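Side-chain contacts in beta-N-acetylhexosaminidase (Thermotoga neapolitana, PDB 5BZA), which probably hydrolyses terminal non-reducing N-acetyl-D-hexosamine residues from N-acetyl-beta-D-hexosaminides, as a member of glycosyl hydrolase family 3: residues Gly6-Cys11 and Gly300-Ser305; Leu52-Arg57 and Ile325-Glu330; His165-Asp170 and Phe183-Arg188; Leu399-Val404 and Lys457-Leu462. All coordinates share one frame; numbering follows the deposited sequence.

In the fold
The four contacts illustrate how chemistry follows place in a fold. Interaction 1 and interaction 4 are buried and apolar, each laying a helix against a strand region: aliphatic in the barrel domain, aromatic in the C-terminal domain. Interactions 2 and 3 lie partly buried and join opposite charges near metal sites, a close salt bridge in the first and a long one in the second. Helices 299-314 and 323-331, which follow each other in the chain, carry one side each of interactions 1 and 2. Interaction 2 meets interaction 4 through the salt bridge of Glu330 OE1 with Lys457 NZ (3.2 Å), whereas interaction 3 stands apart, its centre about 57 Å from that of interaction 4.

Interaction 1. Residues Gly6-Cys11 and Gly300-Ser305; sequences GKLFFC and GKVERS
With chi1 at -91°, well past the usual staggered position near -60°, Leu8 carries its two methyl groups onto helix 299-314, where Val302 and Ser305 receive one each. Val302 places CG1 opposite its own backbone N across the CA-CB bond (chi1 178°), and this branch meets Leu8 CD2 at 3.9 Å. The two side chains cross at roughly a right angle, methyl against methyl. The other branch, Leu8 CD1, lies 4.0 Å from Ser305 CB and 4.1 Å from Val302 O, so this methyl touches both the Val302 carbonyl and, about a turn on, the Ser305 side chain.

Ser305 offers its CB here, and its hydroxyl is engaged within its own helix. Ser305 OG donates to Lys301 O at 2.9 Å, from above the carbonyl plane, while Ser305 N reaches the same oxygen from the opposite face. Asn271 also bonds to this hydroxyl. Leu8, whose backbone pairs with Ile273, leads into strand 9-13, so the contact seats a late helix of the TIM barrel against the entrance to its first strand. Shape and apolar burial therefore govern the fit, and the one hydroxyl at the contact is satisfied within its surroundings.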
loop_
_atom_site.group_PDB
_atom_site.type_symbol
_atom_site.label_atom_id
_atom_site.label_comp_id
_atom_site.label_asym_id
_atom_site.label_seq_id
_atom_site.Cartn_x
_atom_site.Cartn_y
_atom_site.Cartn_z
ATOM N N GLY B 6 7.633 18.756 -25.743
ATOM C CA GLY B 6 7.749 18.003 -24.519
ATOM C C GLY B 6 6.723 16.904 -24.517
ATOM O O GLY B 6 6.886 15.888 -23.855
ATOM N N LYS B 7 5.663 17.081 -25.292
ATOM C CA LYS B 7 4.674 16.018 -25.389
ATOM C C LYS B 7 5.255 14.743 -26.008
ATOM O O LYS B 7 4.719 13.657 -25.834
ATOM C CB LYS B 7 3.451 16.522 -26.147
ATOM C CG LYS B 7 2.739 17.571 -25.283
ATOM C CD LYS B 7 1.419 18.066 -25.809
ATOM C CE LYS B 7 0.868 19.090 -24.822
ATOM N NZ LYS B 7 -0.425 19.687 -25.245
ATOM N N LEU B 8 6.389 14.855 -26.673
ATOM C CA LEU B 8 6.954 13.663 -27.277
ATOM C C LEU B 8 7.928 12.970 -26.328
ATOM O O LEU B 8 8.700 12.104 -26.750
ATOM C CB LEU B 8 7.660 14.001 -28.603
ATOM C CG LEU B 8 6.791 13.923 -29.869
ATOM C CD1 LEU B 8 5.599 14.840 -29.744
ATOM C CD2 LEU B 8 7.583 14.201 -31.170
ATOM N N PHE B 9 7.874 13.315 -25.044
ATOM C CA PHE B 9 8.791 12.702 -24.082
ATOM C C PHE B 9 8.112 12.161 -22.844
ATOM O O PHE B 9 7.200 12.785 -22.299
ATOM C CB PHE B 9 9.873 13.691 -23.667
ATOM C CG PHE B 9 10.810 14.004 -24.790
ATOM C CD1 PHE B 9 11.802 13.097 -25.141
ATOM C CD2 PHE B 9 10.683 15.188 -25.516
ATOM C CE1 PHE B 9 12.642 13.368 -26.181
ATOM C CE2 PHE B 9 11.542 15.468 -26.563
ATOM C CZ PHE B 9 12.517 14.561 -26.897
ATOM N N PHE B 10 8.608 11.004 -22.415
ATOM C CA PHE B 10 8.145 10.305 -21.247
ATOM C C PHE B 10 9.386 10.104 -20.393
ATOM O O PHE B 10 10.297 9.398 -20.820
ATOM C CB PHE B 10 7.514 8.949 -21.606
ATOM C CG PHE B 10 6.362 8.567 -20.694
ATOM C CD1 PHE B 10 6.573 8.408 -19.307
ATOM C CD2 PHE B 10 5.082 8.341 -21.216
ATOM C CE1 PHE B 10 5.521 8.040 -18.451
ATOM C CE2 PHE B 10 4.013 7.984 -20.354
ATOM C CZ PHE B 10 4.240 7.836 -18.968
ATOM N N CYS B 11 9.451 10.719 -19.209
ATOM C CA CYS B 11 10.704 10.667 -18.408
ATOM C C CYS B 11 10.619 9.930 -17.079
ATOM O O CYS B 11 9.702 10.152 -16.295
ATOM C CB CYS B 11 11.242 12.081 -18.090
ATOM S SG CYS B 11 11.500 13.223 -19.504
ATOM N N GLY B 300 4.727 16.610 -40.151
ATOM C CA GLY B 300 3.442 15.930 -40.066
ATOM C C GLY B 300 3.420 14.863 -38.980
ATOM O O GLY B 300 2.409 14.669 -38.291
ATOM N N LYS B 301 4.554 14.184 -38.817
ATOM C CA LYS B 301 4.670 13.100 -37.857
ATOM C C LYS B 301 4.702 13.634 -36.418
ATOM O O LYS B 301 4.007 13.105 -35.536
ATOM C CB LYS B 301 5.914 12.292 -38.157
ATOM C CG LYS B 301 5.748 11.503 -39.409
ATOM C CD LYS B 301 7.003 10.755 -39.763
ATOM C CE LYS B 301 6.856 10.147 -41.146
ATOM N NZ LYS B 301 8.194 10.088 -41.726
ATOM N N VAL B 302 5.492 14.680 -36.195
ATOM C CA VAL B 302 5.551 15.327 -34.888
ATOM C C VAL B 302 4.181 15.814 -34.504
ATOM O O VAL B 302 3.752 15.608 -33.374
ATOM C CB VAL B 302 6.538 16.508 -34.837
ATOM C CG1 VAL B 302 6.498 17.153 -33.471
ATOM C CG2 VAL B 302 7.934 16.038 -35.115
ATOM N N GLU B 303 3.482 16.423 -35.463
ATOM C CA GLU B 303 2.123 16.928 -35.255
ATOM C C GLU B 303 1.079 15.836 -34.952
ATOM O O GLU B 303 0.201 16.024 -34.091
ATOM C CB GLU B 303 1.686 17.737 -36.472
ATOM C CG GLU B 303 0.340 18.433 -36.310
ATOM C CD GLU B 303 -0.203 18.958 -37.630
ATOM O OE1 GLU B 303 0.528 18.880 -38.658
ATOM O OE2 GLU B 303 -1.361 19.445 -37.631
ATOM N N ARG B 304 1.134 14.720 -35.683
ATOM C CA ARG B 304 0.202 13.613 -35.449
ATOM C C ARG B 304 0.451 13.044 -34.069
ATOM O O ARG B 304 -0.480 12.703 -33.344
ATOM C CB ARG B 304 0.344 12.511 -36.523
ATOM C CG ARG B 304 -0.217 12.919 -37.897
ATOM C CD ARG B 304 -0.452 11.756 -38.871
ATOM N NE ARG B 304 0.768 11.094 -39.343
ATOM C CZ ARG B 304 1.498 11.504 -40.391
ATOM N NH1 ARG B 304 1.163 12.611 -41.061
ATOM N NH2 ARG B 304 2.592 10.826 -40.753
ATOM N N SER B 305 1.734 12.937 -33.735
ATOM C CA SER B 305 2.172 12.501 -32.424
ATOM C C SER B 305 1.611 13.384 -31.297
ATOM O O SER B 305 0.999 12.881 -30.350
ATOM C CB SER B 305 3.695 12.487 -32.396
ATOM O OG SER B 305 4.185 11.392 -33.165
#

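Interaction 2. Residues Leu52-Arg57 and Ile325-Glu330; sequences LSRNGR and IAEVAE. With CD (cadmium ion), chain S.
A cadmium site at the junction of the barrel domain with helix 323-331 is the setting of this contact: Arg54 of the 52-57 segment meets Glu327 beside the bound cadmium. Arg54 NH2 forms a salt bridge with Glu327 OE2 at 2.8 Å. The other oxygen, Glu327 OE1, lies over one face of the guanidinium, 2.9 Å from Arg54 NH2, and the guanidinium and carboxylate planes are turned 69° apart. The pair is thus not the flat two-pronged arrangement of a coplanar arginine-carboxylate bridge.

The arginine is extended from CG to NE, whereas Glu327 bends at chi2 (72°), which turns its carboxylate across the end of the incoming side chain. Cadmium sits 2.7 Å from Glu327 OE1 and at the same distance from Arg54 NH1 and NH2. Glu327 OE2 lies farther off, 3.0 Å from the cadmium ion, so the carboxylate approaches lopsidedly. Glu330 OE2 approaches the ion no closer than 3.3 Å. Glu327 OE2 has a second cationic partner, Arg331, and Phe91 of the second subunit packs on Glu327, placing the site beside the dimer interface.

Distances of 2.7 Å are long for cadmium, and a protonated guanidinium has no readily available lone pair and would repel the ion, so the attraction probably comes mainly from the Glu327 carboxylate. The carboxylates of Glu327 and Glu330 are likely to offset the positive charge gathered by arginine and ion.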
loop_
_atom_site.group_PDB
_atom_site.type_symbol
_atom_site.label_atom_id
_atom_site.label_comp_id
_atom_site.label_asym_id
_atom_site.label_seq_id
_atom_site.Cartn_x
_atom_site.Cartn_y
_atom_site.Cartn_z
ATOM N N LEU B 52 3.116 17.585 -9.234
ATOM C CA LEU B 52 2.544 17.281 -10.552
ATOM C C LEU B 52 1.148 17.866 -10.680
ATOM O O LEU B 52 0.795 18.384 -11.744
ATOM C CB LEU B 52 2.514 15.767 -10.805
ATOM C CG LEU B 52 3.904 15.123 -10.943
ATOM C CD1 LEU B 52 3.822 13.578 -10.985
ATOM C CD2 LEU B 52 4.592 15.678 -12.156
ATOM N N SER B 53 0.383 17.855 -9.581
ATOM C CA SER B 53 -1.007 18.386 -9.607
ATOM C C SER B 53 -1.092 19.882 -9.958
ATOM O O SER B 53 -2.124 20.383 -10.424
ATOM C CB SER B 53 -1.694 18.156 -8.273
ATOM O OG SER B 53 -1.304 19.168 -7.346
ATOM N N ARG B 54 -0.013 20.594 -9.685
ATOM C CA ARG B 54 0.058 22.025 -9.896
ATOM C C ARG B 54 0.735 22.456 -11.206
ATOM O O ARG B 54 0.796 23.641 -11.552
ATOM C CB ARG B 54 0.805 22.581 -8.705
ATOM C CG ARG B 54 0.013 22.293 -7.479
ATOM C CD ARG B 54 0.771 22.684 -6.251
ATOM N NE ARG B 54 -0.171 22.907 -5.172
ATOM C CZ ARG B 54 0.118 23.609 -4.089
ATOM N NH1 ARG B 54 1.351 24.108 -3.935
ATOM N NH2 ARG B 54 -0.830 23.801 -3.170
ATOM N N ASN B 55 1.247 21.506 -11.955
ATOM C CA ASN B 55 2.040 21.924 -13.066
ATOM C C ASN B 55 1.531 21.407 -14.371
ATOM O O ASN B 55 2.321 21.142 -15.247
ATOM C CB ASN B 55 3.485 21.495 -12.835
ATOM C CG ASN B 55 4.203 22.417 -11.856
ATOM O OD1 ASN B 55 4.860 23.394 -12.246
ATOM N ND2 ASN B 55 4.045 22.127 -10.567
ATOM N N GLY B 56 0.212 21.273 -14.507
ATOM C CA GLY B 56 -0.380 20.843 -15.767
ATOM C C GLY B 56 -0.834 19.388 -15.834
ATOM O O GLY B 56 -0.942 18.700 -14.820
ATOM N N ARG B 57 -1.141 18.928 -17.032
ATOM C CA ARG B 57 -1.585 17.551 -17.249
ATOM C C ARG B 57 -0.392 16.668 -17.559
ATOM O O ARG B 57 0.447 17.040 -18.384
ATOM C CB ARG B 57 -2.592 17.470 -18.407
ATOM C CG ARG B 57 -3.916 18.214 -18.199
ATOM C CD ARG B 57 -4.768 18.150 -19.477
ATOM N NE ARG B 57 -3.996 18.515 -20.673
ATOM C CZ ARG B 57 -4.285 18.122 -21.916
ATOM N NH1 ARG B 57 -5.332 17.330 -22.143
ATOM N NH2 ARG B 57 -3.524 18.513 -22.939
ATOM N N ILE B 325 -1.789 14.838 0.700
ATOM C CA ILE B 325 -1.114 14.580 1.972
ATOM C C ILE B 325 0.077 15.553 2.130
ATOM O O ILE B 325 0.227 16.243 3.168
ATOM C CB ILE B 325 -0.697 13.119 2.059
ATOM C CG1 ILE B 325 -1.981 12.272 2.030
ATOM C CG2 ILE B 325 0.159 12.863 3.303
ATOM C CD1 ILE B 325 -1.767 10.729 2.009
ATOM N N ALA B 326 0.845 15.695 1.060
ATOM C CA ALA B 326 1.947 16.657 1.072
ATOM C C ALA B 326 1.403 18.048 1.443
ATOM O O ALA B 326 1.961 18.758 2.296
ATOM C CB ALA B 326 2.679 16.684 -0.322
ATOM N N GLU B 327 0.253 18.377 0.862
ATOM C CA GLU B 327 -0.351 19.678 1.028
ATOM C C GLU B 327 -0.734 19.909 2.494
ATOM O O GLU B 327 -0.452 20.970 3.066
ATOM C CB GLU B 327 -1.575 19.800 0.135
ATOM C CG GLU B 327 -2.199 21.157 0.166
ATOM C CD GLU B 327 -1.386 22.189 -0.543
ATOM O OE1 GLU B 327 -0.282 21.845 -1.046
ATOM O OE2 GLU B 327 -1.832 23.361 -0.551
ATOM N N VAL B 328 -1.339 18.891 3.096
ATOM C CA VAL B 328 -1.789 18.994 4.480
ATOM C C VAL B 328 -0.551 19.228 5.315
ATOM O O VAL B 328 -0.529 20.150 6.164
ATOM C CB VAL B 328 -2.553 17.700 4.922
ATOM C CG1 VAL B 328 -2.661 17.552 6.436
ATOM C CG2 VAL B 328 -3.936 17.651 4.270
ATOM N N ALA B 329 0.491 18.433 5.035
ATOM C CA ALA B 329 1.697 18.474 5.846
ATOM C C ALA B 329 2.248 19.871 5.728
ATOM O O ALA B 329 2.675 20.481 6.728
ATOM C CB ALA B 329 2.714 17.426 5.394
ATOM N N GLU B 330 2.146 20.424 4.523
ATOM C CA GLU B 330 2.699 21.753 4.262
ATOM C C GLU B 330 1.939 22.828 5.072
ATOM O O GLU B 330 2.542 23.741 5.616
ATOM C CB GLU B 330 2.702 22.037 2.746
ATOM C CG GLU B 330 3.128 23.436 2.346
ATOM C CD GLU B 330 3.554 23.606 0.855
ATOM O OE1 GLU B 330 3.734 22.625 0.048
ATOM O OE2 GLU B 330 3.705 24.790 0.478
HETATM CD CD CD S . 0.964 24.228 -1.244
#

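Interaction 3. Residues His165-Asp170 and Phe183-Arg188; sequences HGKTAD and FEELWR
Lys167 and Glu185 supply most of the buried surface, their side chains coming from opposite directions, one from a type I turn and the other from helix 183-188. Lys167 NZ stands 3.6 Å from Glu185 OE2, a long salt bridge. Lys167 CE is modelled 2.9 Å from Glu185 OE2, unusually short for carbon and oxygen, so the local placement is uncertain. The lysine chain bends at its end (chi4 68°), turning the ammonium group aside from the line of approach. Glu185, by contrast, is extended beyond CG and carries its carboxylate to the lysine.

The firmer partner of Lys167 NZ is Glu189, so the ammonium serves two carboxylates that lie close together. Replacing Lys167 by an alanine would probably leave the close pair Glu185 and Glu189 without the ammonium that offsets their like charges. Both glutamates have been seen as zinc ligands in a crystal structure of this protein, and here a cadmium ion lies about 3 Å from the side chain of Glu185. The turn belongs to the long loop after strand 156-162, which continues into the cadmium ligands Asp171 and His173 and whose KHFPGHG sequence resembles the loop signature of family 3 N-acetylglucosaminidases of the NagZ type.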
loop_
_atom_site.group_PDB
_atom_site.type_symbol
_atom_site.label_atom_id
_atom_site.label_comp_id
_atom_site.label_asym_id
_atom_site.label_seq_id
_atom_site.Cartn_x
_atom_site.Cartn_y
_atom_site.Cartn_z
ATOM N N HIS B 165 9.144 -10.071 -27.162
ATOM C CA HIS B 165 10.507 -10.077 -26.632
ATOM C C HIS B 165 10.878 -11.481 -26.121
ATOM O O HIS B 165 11.995 -11.716 -25.646
ATOM C CB HIS B 165 10.605 -9.035 -25.481
ATOM C CG HIS B 165 11.999 -8.588 -25.132
ATOM N ND1 HIS B 165 13.019 -9.463 -24.802
ATOM C CD2 HIS B 165 12.527 -7.342 -25.014
ATOM C CE1 HIS B 165 14.119 -8.775 -24.525
ATOM N NE2 HIS B 165 13.850 -7.485 -24.653
ATOM N N GLY B 166 9.937 -12.413 -26.196
ATOM C CA GLY B 166 10.081 -13.639 -25.447
ATOM C C GLY B 166 11.109 -14.630 -25.966
ATOM O O GLY B 166 11.700 -15.381 -25.169
ATOM N N LYS B 167 11.389 -14.576 -27.269
ATOM C CA LYS B 167 12.158 -15.617 -27.960
ATOM C C LYS B 167 13.635 -15.309 -28.061
ATOM O O LYS B 167 14.280 -15.750 -29.004
ATOM C CB LYS B 167 11.619 -15.833 -29.368
ATOM C CG LYS B 167 10.451 -16.747 -29.459
ATOM C CD LYS B 167 9.734 -16.421 -30.752
ATOM C CE LYS B 167 8.890 -17.569 -31.243
ATOM N NZ LYS B 167 7.761 -17.858 -30.407
ATOM N N THR B 168 14.130 -14.433 -27.203
ATOM C CA THR B 168 15.550 -14.171 -27.101
ATOM C C THR B 168 16.009 -14.416 -25.672
ATOM O O THR B 168 15.229 -14.227 -24.720
ATOM C CB THR B 168 15.885 -12.731 -27.497
ATOM O OG1 THR B 168 17.254 -12.466 -27.180
ATOM C CG2 THR B 168 15.008 -11.759 -26.718
ATOM N N ALA B 169 17.257 -14.853 -25.509
ATOM C CA ALA B 169 17.801 -15.078 -24.160
ATOM C C ALA B 169 18.492 -13.809 -23.667
ATOM O O ALA B 169 18.755 -13.639 -22.478
ATOM C CB ALA B 169 18.765 -16.254 -24.145
ATOM N N ASP B 170 18.744 -12.903 -24.600
ATOM C CA ASP B 170 19.444 -11.664 -24.311
ATOM C C ASP B 170 18.573 -10.535 -23.749
ATOM O O ASP B 170 17.368 -10.435 -24.026
ATOM C CB ASP B 170 20.154 -11.214 -25.569
ATOM C CG ASP B 170 21.372 -12.062 -25.860
ATOM O OD1 ASP B 170 22.107 -12.365 -24.899
ATOM O OD2 ASP B 170 21.566 -12.456 -27.029
ATOM N N PHE B 183 8.548 -13.570 -39.957
ATOM C CA PHE B 183 7.353 -12.778 -39.753
ATOM C C PHE B 183 6.067 -13.597 -39.690
ATOM O O PHE B 183 5.092 -13.236 -38.979
ATOM C CB PHE B 183 7.171 -11.733 -40.837
ATOM C CG PHE B 183 5.905 -10.982 -40.664
ATOM C CD1 PHE B 183 5.772 -10.063 -39.608
ATOM C CD2 PHE B 183 4.804 -11.251 -41.459
ATOM C CE1 PHE B 183 4.579 -9.384 -39.412
ATOM C CE2 PHE B 183 3.612 -10.573 -41.256
ATOM C CZ PHE B 183 3.499 -9.644 -40.234
ATOM N N GLU B 184 6.031 -14.676 -40.456
ATOM C CA GLU B 184 4.838 -15.499 -40.418
ATOM C C GLU B 184 4.689 -16.095 -39.000
ATOM O O GLU B 184 3.575 -16.162 -38.460
ATOM C CB GLU B 184 4.916 -16.582 -41.504
ATOM C CG GLU B 184 3.985 -17.781 -41.281
ATOM C CD GLU B 184 4.602 -18.832 -40.347
ATOM O OE1 GLU B 184 5.843 -19.053 -40.443
ATOM O OE2 GLU B 184 3.852 -19.406 -39.504
ATOM N N GLU B 185 5.812 -16.466 -38.389
ATOM C CA GLU B 185 5.796 -16.963 -37.014
ATOM C C GLU B 185 5.462 -15.899 -35.934
ATOM O O GLU B 185 4.719 -16.194 -34.993
ATOM C CB GLU B 185 7.127 -17.592 -36.675
ATOM C CG GLU B 185 7.086 -18.299 -35.352
ATOM C CD GLU B 185 8.453 -18.679 -34.877
ATOM O OE1 GLU B 185 9.407 -18.544 -35.667
ATOM O OE2 GLU B 185 8.596 -19.097 -33.719
ATOM N N LEU B 186 6.035 -14.700 -36.057
ATOM C CA LEU B 186 5.705 -13.599 -35.160
ATOM C C LEU B 186 4.224 -13.311 -35.247
ATOM O O LEU B 186 3.547 -13.094 -34.221
ATOM C CB LEU B 186 6.491 -12.334 -35.505
ATOM C CG LEU B 186 7.986 -12.373 -35.230
ATOM C CD1 LEU B 186 8.693 -11.074 -35.727
ATOM C CD2 LEU B 186 8.212 -12.580 -33.750
ATOM N N TRP B 187 3.717 -13.284 -36.482
ATOM C CA TRP B 187 2.302 -13.022 -36.701
ATOM C C TRP B 187 1.436 -14.072 -36.015
ATOM O O TRP B 187 0.427 -13.740 -35.397
ATOM C CB TRP B 187 1.955 -13.001 -38.164
ATOM C CG TRP B 187 0.493 -12.634 -38.411
ATOM C CD1 TRP B 187 -0.550 -13.491 -38.648
ATOM C CD2 TRP B 187 -0.063 -11.309 -38.429
ATOM N NE1 TRP B 187 -1.724 -12.770 -38.806
ATOM C CE2 TRP B 187 -1.443 -11.436 -38.702
ATOM C CE3 TRP B 187 0.481 -10.023 -38.249
ATOM C CZ2 TRP B 187 -2.288 -10.331 -38.812
ATOM C CZ3 TRP B 187 -0.371 -8.908 -38.355
ATOM C CH2 TRP B 187 -1.737 -9.076 -38.629
ATOM N N ARG B 188 1.828 -15.334 -36.146
ATOM C CA ARG B 188 1.041 -16.426 -35.563
ATOM C C ARG B 188 1.087 -16.516 -34.038
ATOM O O ARG B 188 0.145 -17.005 -33.412
ATOM C CB ARG B 188 1.516 -17.767 -36.108
ATOM C CG ARG B 188 1.068 -18.107 -37.510
ATOM C CD ARG B 188 1.245 -19.632 -37.722
ATOM N NE ARG B 188 2.660 -20.056 -37.744
ATOM C CZ ARG B 188 3.346 -20.519 -36.691
ATOM N NH1 ARG B 188 4.625 -20.872 -36.837
ATOM N NH2 ARG B 188 2.762 -20.634 -35.499
#

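Interaction 4. Residues Leu399-Val404 and Lys457-Leu462; sequences LIFDFV and KSFQHL
Phe401 overlaps the ring of Phe459 only at its margin: the planes are near parallel, 21° apart, but slid so far that the centroids are 5.9 Å from each other. Phe401 CE2 touches Phe459 CE1 at 3.9 Å. Farther round the same ring, Phe401 CZ meets Leu462 CD2 at 3.9 Å, the two side chains coming from opposite directions. Phe403 makes the tightest approach, its CZ lying 3.6 Å from Phe459 CZ with each atom near the plane of the other ring, so these rings meet edge against edge while their side chains cross at about a right angle.

Phe459 thereby reaches both strand phenylalanines. An alanine in place of Phe459 would probably open a gap beside Phe401 and Phe403 and leave both rings freer to shift.

The strand and helix run at 141° to each other, and their segment axes come no nearer than 13.3 Å, a separation bridged by the large rings. Phe378 sets its ring edge-to-face with both Phe401 and Phe459, Phe428 of strand 425-429 stacks on Phe403, and helix 364-377 packs on Phe459 through Val373 and Ala374, so helix 452-463 lies beside helix 364-377 over the sheet of the C-terminal domain.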
loop_
_atom_site.group_PDB
_atom_site.type_symbol
_atom_site.label_atom_id
_atom_site.label_comp_id
_atom_site.label_asym_id
_atom_site.label_seq_id
_atom_site.Cartn_x
_atom_site.Cartn_y
_atom_site.Cartn_z
ATOM N N LEU B 399 24.795 24.808 14.603
ATOM C CA LEU B 399 23.340 24.850 14.528
ATOM C C LEU B 399 22.838 23.588 15.125
ATOM O O LEU B 399 23.363 22.513 14.838
ATOM C CB LEU B 399 22.844 25.008 13.094
ATOM C CG LEU B 399 21.369 25.346 12.798
ATOM C CD1 LEU B 399 20.888 26.606 13.529
ATOM C CD2 LEU B 399 21.200 25.537 11.277
ATOM N N ILE B 400 21.842 23.726 16.008
ATOM C CA ILE B 400 21.312 22.564 16.681
ATOM C C ILE B 400 19.828 22.460 16.400
ATOM O O ILE B 400 19.100 23.446 16.536
ATOM C CB ILE B 400 21.565 22.614 18.186
ATOM C CG1 ILE B 400 23.052 22.843 18.458
ATOM C CG2 ILE B 400 21.147 21.290 18.807
ATOM C CD1 ILE B 400 23.431 22.973 19.950
ATOM N N PHE B 401 19.394 21.265 15.987
ATOM C CA PHE B 401 17.977 21.002 15.772
ATOM C C PHE B 401 17.525 20.097 16.885
ATOM O O PHE B 401 17.894 18.913 16.896
ATOM C CB PHE B 401 17.684 20.304 14.431
ATOM C CG PHE B 401 17.860 21.172 13.205
ATOM C CD1 PHE B 401 18.161 22.516 13.313
ATOM C CD2 PHE B 401 17.625 20.644 11.938
ATOM C CE1 PHE B 401 18.311 23.311 12.183
ATOM C CE2 PHE B 401 17.750 21.439 10.780
ATOM C CZ PHE B 401 18.095 22.775 10.904
ATOM N N ASP B 402 16.710 20.619 17.806
ATOM C CA ASP B 402 16.180 19.773 18.870
ATOM C C ASP B 402 14.774 19.323 18.450
ATOM O O ASP B 402 13.843 20.126 18.287
ATOM C CB ASP B 402 16.191 20.522 20.222
ATOM C CG ASP B 402 15.532 19.734 21.376
ATOM O OD1 ASP B 402 15.346 18.490 21.269
ATOM O OD2 ASP B 402 15.270 20.372 22.446
ATOM N N PHE B 403 14.632 18.020 18.247
ATOM C CA PHE B 403 13.337 17.478 17.858
ATOM C C PHE B 403 12.610 17.072 19.119
ATOM O O PHE B 403 12.792 15.980 19.686
ATOM C CB PHE B 403 13.496 16.320 16.872
ATOM C CG PHE B 403 13.950 16.770 15.515
ATOM C CD1 PHE B 403 13.028 17.239 14.586
ATOM C CD2 PHE B 403 15.293 16.832 15.206
ATOM C CE1 PHE B 403 13.439 17.696 13.349
ATOM C CE2 PHE B 403 15.707 17.296 13.965
ATOM C CZ PHE B 403 14.777 17.725 13.042
ATOM N N VAL B 404 11.794 18.006 19.566
ATOM C CA VAL B 404 11.240 17.971 20.913
ATOM C C VAL B 404 10.000 17.079 21.026
ATOM O O VAL B 404 9.016 17.252 20.306
ATOM C CB VAL B 404 10.875 19.361 21.364
ATOM C CG1 VAL B 404 10.347 19.312 22.788
ATOM C CG2 VAL B 404 12.088 20.309 21.216
ATOM N N LYS B 457 8.545 18.888 5.153
ATOM C CA LYS B 457 7.930 20.182 4.897
ATOM C C LYS B 457 8.444 21.257 5.864
ATOM O O LYS B 457 8.560 22.432 5.492
ATOM C CB LYS B 457 6.408 20.088 4.986
ATOM C CG LYS B 457 5.784 19.440 3.769
ATOM C CD LYS B 457 6.104 20.246 2.503
ATOM C CE LYS B 457 5.765 19.488 1.228
ATOM N NZ LYS B 457 5.939 20.334 0.021
ATOM N N SER B 458 8.795 20.859 7.089
ATOM C CA SER B 458 9.290 21.842 8.063
ATOM C C SER B 458 10.668 22.343 7.603
ATOM O O SER B 458 10.945 23.551 7.695
ATOM C CB SER B 458 9.307 21.260 9.486
ATOM O OG SER B 458 10.483 20.529 9.794
ATOM N N PHE B 459 11.500 21.451 7.047
ATOM C CA PHE B 459 12.794 21.899 6.528
ATOM C C PHE B 459 12.577 22.837 5.344
ATOM O O PHE B 459 13.259 23.876 5.213
ATOM C CB PHE B 459 13.692 20.719 6.145
ATOM C CG PHE B 459 14.047 19.841 7.302
ATOM C CD1 PHE B 459 14.263 20.387 8.565
ATOM C CD2 PHE B 459 14.142 18.474 7.148
ATOM C CE1 PHE B 459 14.571 19.590 9.635
ATOM C CE2 PHE B 459 14.463 17.658 8.222
ATOM C CZ PHE B 459 14.682 18.216 9.468
ATOM N N GLN B 460 11.623 22.489 4.485
ATOM C CA GLN B 460 11.327 23.348 3.331
ATOM C C GLN B 460 10.907 24.749 3.748
ATOM O O GLN B 460 11.365 25.764 3.177
ATOM C CB GLN B 460 10.223 22.741 2.468
ATOM C CG GLN B 460 10.693 21.694 1.462
ATOM C CD GLN B 460 9.611 21.336 0.453
ATOM O OE1 GLN B 460 8.416 21.408 0.756
ATOM N NE2 GLN B 460 10.028 20.950 -0.766
ATOM N N HIS B 461 10.050 24.799 4.761
ATOM C CA HIS B 461 9.505 26.061 5.243
ATOM C C HIS B 461 10.594 26.880 5.895
ATOM O O HIS B 461 10.681 28.087 5.711
ATOM C CB HIS B 461 8.346 25.816 6.209
ATOM C CG HIS B 461 7.008 25.892 5.541
ATOM N ND1 HIS B 461 6.385 27.089 5.255
ATOM C CD2 HIS B 461 6.180 24.922 5.086
ATOM C CE1 HIS B 461 5.248 26.853 4.627
ATOM N NE2 HIS B 461 5.094 25.545 4.521
ATOM N N LEU B 462 11.436 26.181 6.637
ATOM C CA LEU B 462 12.559 26.780 7.312
ATOM C C LEU B 462 13.433 27.502 6.324
ATOM O O LEU B 462 13.721 28.691 6.506
ATOM C CB LEU B 462 13.360 25.705 8.037
ATOM C CG LEU B 462 14.467 26.159 8.976
ATOM C CD1 LEU B 462 13.847 27.081 10.028
ATOM C CD2 LEU B 462 15.115 24.950 9.647
#